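Local coordinates for DotU family type IV/VI secretion system protein (Acinetobacter baumannii, PDB 6Y4R), which probably takes part in the inner-membrane complex of the type VI secretion system, to which it would contribute a cytoplasmic domain, at residues 146-149 with 150-154; 64-67 with 68-72; 12-15 with 16-19. All coordinates share one frame; numbering follows the deposited sequence.

Contact 1 (146-149 with 150-154); sequences NHLV and ARVGD
Arg-151 turns back along helix 143-159 to meet His-147, one helical turn earlier. Arg-151 CB passes the carbonyl of His-147, 3.9 Å from His-147 O; the position of CG beside the same oxygen is doubtful. From CG to NE the chain is extended, which carries the guanidinium out across the face of the imidazole. Arg-151 NE lies 3.5 Å from His-147 CD2, and Arg-151 CZ follows 3.9 Å from His-147 ND1. At the tip, Arg-151 NH2 sits over one face of the imidazole, offset toward its rim, 3.2 Å from His-147 CE1. The two flat groups stand nearly perpendicular, 82° between planes, so the guanidinium presents its edge to the ring face and does not stack on it.

Leu-148 and Val-152 repeat the spacing on another side of the helix. They point the same way, with Leu-148 CD1 3.5 Å from Val-152 CG2, and both touch Arg-112 of helix 100-114. Beneath the side chains, Val-152 N donates a nearly straight 3.1 Å bond (173°) to Leu-148 O. A polar pair near the surface and an aliphatic pair turned toward neighbouring helices, each spaced i to i+4, are typical of an amphipathic alpha-helix.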
loop_
_atom_site.group_PDB
_atom_site.type_symbol
_atom_site.label_atom_id
_atom_site.label_comp_id
_atom_site.label_asym_id
_atom_site.label_seq_id
_atom_site.Cartn_x
_atom_site.Cartn_y
_atom_site.Cartn_z
ATOM N N ASN A 146 2.699 -15.940 -3.859
ATOM C CA ASN A 146 2.620 -15.770 -5.305
ATOM C C ASN A 146 1.325 -16.341 -5.862
ATOM O O ASN A 146 0.694 -15.729 -6.734
ATOM C CB ASN A 146 3.837 -16.403 -5.973
ATOM C CG ASN A 146 5.109 -15.610 -5.750
ATOM O OD1 ASN A 146 5.093 -14.474 -5.241
ATOM N ND2 ASN A 146 6.235 -16.233 -6.077
ATOM N N HIS A 147 0.894 -17.501 -5.370
ATOM C CA HIS A 147 -0.368 -18.013 -5.891
ATOM C C HIS A 147 -1.522 -17.102 -5.499
ATOM O O HIS A 147 -2.459 -16.928 -6.276
ATOM C CB HIS A 147 -0.594 -19.473 -5.501
ATOM C CG HIS A 147 -1.225 -20.257 -6.600
ATOM N ND1 HIS A 147 -1.408 -21.618 -6.566
ATOM C CD2 HIS A 147 -1.695 -19.851 -7.805
ATOM C CE1 HIS A 147 -1.972 -22.014 -7.703
ATOM N NE2 HIS A 147 -2.163 -20.958 -8.473
ATOM N N LEU A 148 -1.475 -16.492 -4.313
ATOM C CA LEU A 148 -2.554 -15.568 -3.957
ATOM C C LEU A 148 -2.554 -14.349 -4.867
ATOM O O LEU A 148 -3.615 -13.923 -5.346
ATOM C CB LEU A 148 -2.446 -15.127 -2.501
ATOM C CG LEU A 148 -3.181 -13.838 -2.123
ATOM C CD1 LEU A 148 -4.658 -14.029 -2.178
ATOM C CD2 LEU A 148 -2.792 -13.475 -0.722
ATOM N N VAL A 149 -1.369 -13.805 -5.161
ATOM C CA VAL A 149 -1.280 -12.665 -6.063
ATOM C C VAL A 149 -1.782 -13.047 -7.442
ATOM O O VAL A 149 -2.462 -12.262 -8.109
ATOM C CB VAL A 149 0.168 -12.145 -6.118
ATOM C CG1 VAL A 149 0.261 -10.943 -7.049
ATOM C CG2 VAL A 149 0.654 -11.784 -4.715
ATOM N N ALA A 150 -1.479 -14.272 -7.877
ATOM C CA ALA A 150 -1.864 -14.698 -9.212
ATOM C C ALA A 150 -3.375 -14.725 -9.388
ATOM O O ALA A 150 -3.891 -14.280 -10.419
ATOM C CB ALA A 150 -1.270 -16.073 -9.502
ATOM N N ARG A 151 -4.105 -15.233 -8.389
ATOM C CA ARG A 151 -5.551 -15.403 -8.534
ATOM C C ARG A 151 -6.354 -14.161 -8.218
ATOM O O ARG A 151 -7.422 -13.963 -8.808
ATOM C CB ARG A 151 -6.074 -16.514 -7.647
ATOM C CG ARG A 151 -5.068 -17.525 -7.274
ATOM C CD ARG A 151 -5.590 -18.440 -6.252
ATOM N NE ARG A 151 -4.794 -19.672 -6.214
ATOM C CZ ARG A 151 -5.047 -20.733 -5.459
ATOM N NH1 ARG A 151 -6.101 -20.738 -4.689
ATOM N NH2 ARG A 151 -4.244 -21.769 -5.528
ATOM N N VAL A 152 -5.900 -13.334 -7.282
ATOM C CA VAL A 152 -6.549 -12.044 -7.154
ATOM C C VAL A 152 -6.420 -11.296 -8.466
ATOM O O VAL A 152 -7.354 -10.620 -8.911
ATOM C CB VAL A 152 -5.954 -11.256 -5.979
ATOM C CG1 VAL A 152 -6.645 -9.923 -5.820
ATOM C CG2 VAL A 152 -6.087 -12.049 -4.705
ATOM N N GLY A 153 -5.283 -11.472 -9.139
ATOM C CA GLY A 153 -5.110 -10.906 -10.463
ATOM C C GLY A 153 -6.066 -11.500 -11.474
ATOM O O GLY A 153 -6.555 -10.800 -12.369
ATOM N N ASP A 154 -6.324 -12.812 -11.355
ATOM C CA ASP A 154 -7.266 -13.488 -12.241
ATOM C C ASP A 154 -8.684 -12.995 -12.014
ATOM O O ASP A 154 -9.440 -12.804 -12.974
ATOM C CB ASP A 154 -7.254 -15.005 -12.000
ATOM C CG ASP A 154 -5.974 -15.692 -12.477
ATOM O OD1 ASP A 154 -5.344 -15.215 -13.451
ATOM O OD2 ASP A 154 -5.624 -16.748 -11.892
#

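Contact 2 (64-67 with 68-72); sequences ALID and ETIVT
The last turns of helix 52-71, buried within this all-helical domain, provide a clear case of a threonine doubling a backbone helix bond. Thr-69 OG1 gives its proton to Leu-65 O at 2.8 Å, while Thr-69 N donates to the same Leu-65 O at 3.1 Å. The two donors reach the carbonyl from opposite faces of its plane. With OG1 anti to the carbonyl carbon (chi1 -62°), the hydroxyl folds back toward the preceding turn; Leu-65 O thus takes two bonds, and the buried hydroxyl of Thr-69 has an acceptor within its own helix.

Beside it, Ile-66 and Ile-70 run side by side, their CD1 methyls 3.9 Å apart. Ile-15 and Ile-18 of helix 9-19 cover this flank.

Asp-67 and Glu-68 send their acids elsewhere. The Asp-67 carboxylate takes N-H groups from Trp-85, Leu-90 and Gln-91, the last two at the start of helix 90-95. Glu-68 accepts from the backbone of Gln-134 and Gly-135 and forms a salt bridge with Arg-138, so the buried Asp-67 and the partly exposed Glu-68 each have several donors. Back within the helix, the Thr-69 to Leu-65 pairing is the i to i-4 side-chain-to-carbonyl bond characteristic of threonines inside alpha-helices.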
loop_
_atom_site.group_PDB
_atom_site.type_symbol
_atom_site.label_atom_id
_atom_site.label_comp_id
_atom_site.label_asym_id
_atom_site.label_seq_id
_atom_site.Cartn_x
_atom_site.Cartn_y
_atom_site.Cartn_z
ATOM N N ALA A 64 0.442 0.498 4.702
ATOM C CA ALA A 64 1.043 -0.788 5.040
ATOM C C ALA A 64 2.211 -1.105 4.103
ATOM O O ALA A 64 3.226 -1.665 4.536
ATOM C CB ALA A 64 -0.016 -1.893 5.012
ATOM N N LEU A 65 2.096 -0.725 2.828
ATOM C CA LEU A 65 3.091 -1.069 1.809
ATOM C C LEU A 65 4.345 -0.205 1.906
ATOM O O LEU A 65 5.464 -0.713 1.769
ATOM C CB LEU A 65 2.461 -0.962 0.420
ATOM C CG LEU A 65 3.327 -0.848 -0.826
ATOM C CD1 LEU A 65 4.022 -2.155 -1.133
ATOM C CD2 LEU A 65 2.454 -0.434 -1.983
ATOM N N ILE A 66 4.176 1.112 2.069
ATOM C CA ILE A 66 5.324 2.008 2.235
ATOM C C ILE A 66 6.069 1.696 3.529
ATOM O O ILE A 66 7.304 1.755 3.569
ATOM C CB ILE A 66 4.874 3.483 2.185
ATOM C CG1 ILE A 66 6.075 4.427 2.246
ATOM C CG2 ILE A 66 3.899 3.808 3.317
ATOM C CD1 ILE A 66 7.064 4.209 1.165
ATOM N N ASP A 67 5.346 1.304 4.587
ATOM C CA ASP A 67 6.031 1.011 5.841
ATOM C C ASP A 67 6.950 -0.196 5.701
ATOM O O ASP A 67 8.110 -0.151 6.134
ATOM C CB ASP A 67 5.040 0.740 6.984
ATOM C CG ASP A 67 4.396 2.008 7.580
ATOM O OD1 ASP A 67 4.802 3.145 7.250
ATOM O OD2 ASP A 67 3.555 1.853 8.500
ATOM N N GLU A 68 6.483 -1.261 5.037
ATOM C CA GLU A 68 7.286 -2.483 4.977
ATOM C C GLU A 68 8.382 -2.410 3.929
ATOM O O GLU A 68 9.430 -3.047 4.087
ATOM C CB GLU A 68 6.392 -3.704 4.759
ATOM C CG GLU A 68 7.139 -4.941 4.250
ATOM C CD GLU A 68 6.230 -6.123 3.897
ATOM O OE1 GLU A 68 5.458 -6.543 4.777
ATOM O OE2 GLU A 68 6.273 -6.630 2.751
ATOM N N THR A 69 8.166 -1.644 2.863
ATOM C CA THR A 69 9.231 -1.403 1.901
ATOM C C THR A 69 10.430 -0.768 2.592
ATOM O O THR A 69 11.581 -1.157 2.356
ATOM C CB THR A 69 8.717 -0.509 0.772
ATOM O OG1 THR A 69 7.647 -1.169 0.090
ATOM C CG2 THR A 69 9.810 -0.190 -0.203
ATOM N N ILE A 70 10.167 0.228 3.443
ATOM C CA ILE A 70 11.231 0.959 4.126
ATOM C C ILE A 70 11.886 0.100 5.205
ATOM O O ILE A 70 13.115 0.055 5.317
ATOM C CB ILE A 70 10.677 2.268 4.708
ATOM C CG1 ILE A 70 10.439 3.273 3.580
ATOM C CG2 ILE A 70 11.613 2.799 5.803
ATOM C CD1 ILE A 70 9.741 4.503 4.012
ATOM N N VAL A 71 11.084 -0.569 6.036
ATOM C CA VAL A 71 11.653 -1.284 7.174
ATOM C C VAL A 71 12.414 -2.557 6.764
ATOM O O VAL A 71 13.329 -2.976 7.482
ATOM C CB VAL A 71 10.532 -1.553 8.216
ATOM C CG1 VAL A 71 9.582 -2.719 7.797
ATOM C CG2 VAL A 71 11.121 -1.769 9.593
ATOM N N THR A 72 12.086 -3.177 5.620
ATOM C CA THR A 72 12.755 -4.406 5.175
ATOM C C THR A 72 14.109 -4.140 4.517
ATOM O O THR A 72 14.884 -5.084 4.290
ATOM C CB THR A 72 11.870 -5.210 4.213
ATOM O OG1 THR A 72 11.344 -4.355 3.184
ATOM C CG2 THR A 72 10.730 -5.868 4.973
#

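Contact 3 (12-15 with 16-19); sequences FYLI and FLIR
Tyr-13 meets Leu-17 because two different first torsions swing their ends together. The tyrosine holds CG anti to its own nitrogen (chi1 176°), which sends the ring forward along helix 9-19. Leu-17 keeps CG anti to its carbonyl carbon (chi1 -71°), which leans the branch back toward the ring. The isopropyl end then lies across one aromatic face. Leu-17 CG forms a CH-pi contact 4.1 Å from the centroid of the Tyr-13 ring, 19° off the normal and displaced toward the rim. The two methyls spread over different parts of that face: Leu-17 CD1 comes 3.8 Å from Tyr-13 CE2, whereas Leu-17 CD2 lies 3.6 Å from Tyr-13 CZ and borders the phenol oxygen.

This is an aromatic-aliphatic i to i+4 pair on the outward side of a helix, and it illustrates how hydrophobic residues outside a core can still cover one another. The inward side of the same helix belongs to the interior of the helical domain. There Ile-15 packs on Phe-62 of helix 52-71, Ile-18 on Phe-30 of helix 27-47, and the ring of Phe-12 makes an edge-to-face contact with Tyr-127.

Leu-14 joins the two sides. Leu-14 CD2 touches Leu-17 CD1 at 4.1 Å, an i to i+3 approach, and its side chain also rests on Lys-33, Ile-34 and Leu-37 of helix 27-47.

The backbone supplies the spacing. Phe-16 N donates to Phe-12 O at 2.9 Å and Leu-17 N to Tyr-13 O at 3.0 Å, whereas the bond from Ile-18 N to Leu-14 O is weak. In the final turn Arg-19 N reaches Ile-15 O at 3.1 Å, and the aliphatic part of the arginine, through CB and CG, runs close past that same carbonyl.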
loop_
_atom_site.group_PDB
_atom_site.type_symbol
_atom_site.label_atom_id
_atom_site.label_comp_id
_atom_site.label_asym_id
_atom_site.label_seq_id
_atom_site.Cartn_x
_atom_site.Cartn_y
_atom_site.Cartn_z
ATOM N N PHE A 12 2.714 5.812 -5.532
ATOM C CA PHE A 12 3.312 4.537 -5.912
ATOM C C PHE A 12 4.674 4.716 -6.574
ATOM O O PHE A 12 5.513 3.810 -6.517
ATOM C CB PHE A 12 2.385 3.762 -6.862
ATOM C CG PHE A 12 1.228 3.093 -6.179
ATOM C CD1 PHE A 12 1.417 2.370 -5.009
ATOM C CD2 PHE A 12 -0.044 3.146 -6.728
ATOM C CE1 PHE A 12 0.339 1.739 -4.361
ATOM C CE2 PHE A 12 -1.136 2.507 -6.091
ATOM C CZ PHE A 12 -0.936 1.806 -4.902
ATOM N N TYR A 13 4.915 5.862 -7.224
ATOM C CA TYR A 13 6.219 6.092 -7.859
ATOM C C TYR A 13 7.336 6.185 -6.835
ATOM O O TYR A 13 8.484 5.815 -7.121
ATOM C CB TYR A 13 6.232 7.371 -8.675
ATOM C CG TYR A 13 7.613 7.671 -9.269
ATOM C CD1 TYR A 13 8.247 6.747 -10.099
ATOM C CD2 TYR A 13 8.285 8.873 -8.997
ATOM C CE1 TYR A 13 9.509 7.019 -10.652
ATOM C CE2 TYR A 13 9.542 9.147 -9.534
ATOM C CZ TYR A 13 10.146 8.226 -10.357
ATOM O OH TYR A 13 11.391 8.587 -10.843
ATOM N N LEU A 14 7.027 6.732 -5.655
ATOM C CA LEU A 14 7.998 6.856 -4.573
ATOM C C LEU A 14 8.215 5.523 -3.869
ATOM O O LEU A 14 9.302 5.291 -3.330
ATOM C CB LEU A 14 7.534 7.917 -3.570
ATOM C CG LEU A 14 7.133 9.327 -4.038
ATOM C CD1 LEU A 14 6.553 10.115 -2.884
ATOM C CD2 LEU A 14 8.308 10.079 -4.619
ATOM N N ILE A 15 7.198 4.639 -3.889
ATOM C CA ILE A 15 7.387 3.236 -3.513
ATOM C C ILE A 15 8.359 2.563 -4.464
ATOM O O ILE A 15 9.200 1.755 -4.059
ATOM C CB ILE A 15 6.058 2.468 -3.550
ATOM C CG1 ILE A 15 4.974 3.100 -2.674
ATOM C CG2 ILE A 15 6.321 1.015 -3.155
ATOM C CD1 ILE A 15 4.984 2.640 -1.295
ATOM N N PHE A 16 8.182 2.814 -5.762
ATOM C CA PHE A 16 9.028 2.207 -6.778
ATOM C C PHE A 16 10.474 2.673 -6.647
ATOM O O PHE A 16 11.396 1.887 -6.890
ATOM C CB PHE A 16 8.457 2.524 -8.168
ATOM C CG PHE A 16 8.796 1.499 -9.229
ATOM C CD1 PHE A 16 8.807 0.141 -8.939
ATOM C CD2 PHE A 16 9.105 1.905 -10.529
ATOM C CE1 PHE A 16 9.126 -0.797 -9.925
ATOM C CE2 PHE A 16 9.428 0.974 -11.526
ATOM C CZ PHE A 16 9.440 -0.378 -11.224
ATOM N N LEU A 17 10.698 3.936 -6.250
ATOM C CA LEU A 17 12.069 4.448 -6.126
ATOM C C LEU A 17 12.822 3.762 -4.996
ATOM O O LEU A 17 14.006 3.429 -5.138
ATOM C CB LEU A 17 12.095 5.957 -5.876
ATOM C CG LEU A 17 11.722 6.932 -6.985
ATOM C CD1 LEU A 17 11.619 8.348 -6.418
ATOM C CD2 LEU A 17 12.713 6.863 -8.158
ATOM N N ILE A 18 12.165 3.574 -3.857
ATOM C CA ILE A 18 12.798 2.886 -2.732
ATOM C C ILE A 18 13.078 1.436 -3.085
ATOM O O ILE A 18 14.142 0.890 -2.751
ATOM C CB ILE A 18 11.937 3.016 -1.463
ATOM C CG1 ILE A 18 11.793 4.496 -1.094
ATOM C CG2 ILE A 18 12.490 2.155 -0.337
ATOM C CD1 ILE A 18 11.135 4.719 0.237
ATOM N N ARG A 19 12.145 0.799 -3.792
ATOM C CA ARG A 19 12.386 -0.557 -4.251
ATOM C C ARG A 19 13.577 -0.578 -5.184
ATOM O O ARG A 19 14.354 -1.536 -5.186
ATOM C CB ARG A 19 11.143 -1.073 -4.964
ATOM C CG ARG A 19 9.960 -1.482 -4.067
ATOM C CD ARG A 19 8.970 -2.253 -4.925
ATOM N NE ARG A 19 9.080 -3.703 -4.796
ATOM C CZ ARG A 19 8.959 -4.532 -5.829
ATOM N NH1 ARG A 19 8.756 -4.039 -7.053
ATOM N NH2 ARG A 19 9.061 -5.844 -5.647
#

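From the N terminus the chain meets contact 3 on helix 9-19, then contact 2 toward the end of helix 52-71, and finally contact 1 on helix 143-159. Each lies within a single helix, so none closes a loop, and the three follow in series without nesting or crossing. In space contacts 2 and 3 are neighbours, with centres about 11 Å apart; besides the packing of Ile-15 on Ile-66 and of Ile-18 on Thr-69 and Ile-70, Leu-65 CD2 packs on Phe-12 CE1 at 3.9 Å, tying helix 52-71 to helix 9-19. Contact 1 stands apart, its centre about 21 Å from that of contact 2, where helix 143-159 packs against helices 100-114 and 119-130.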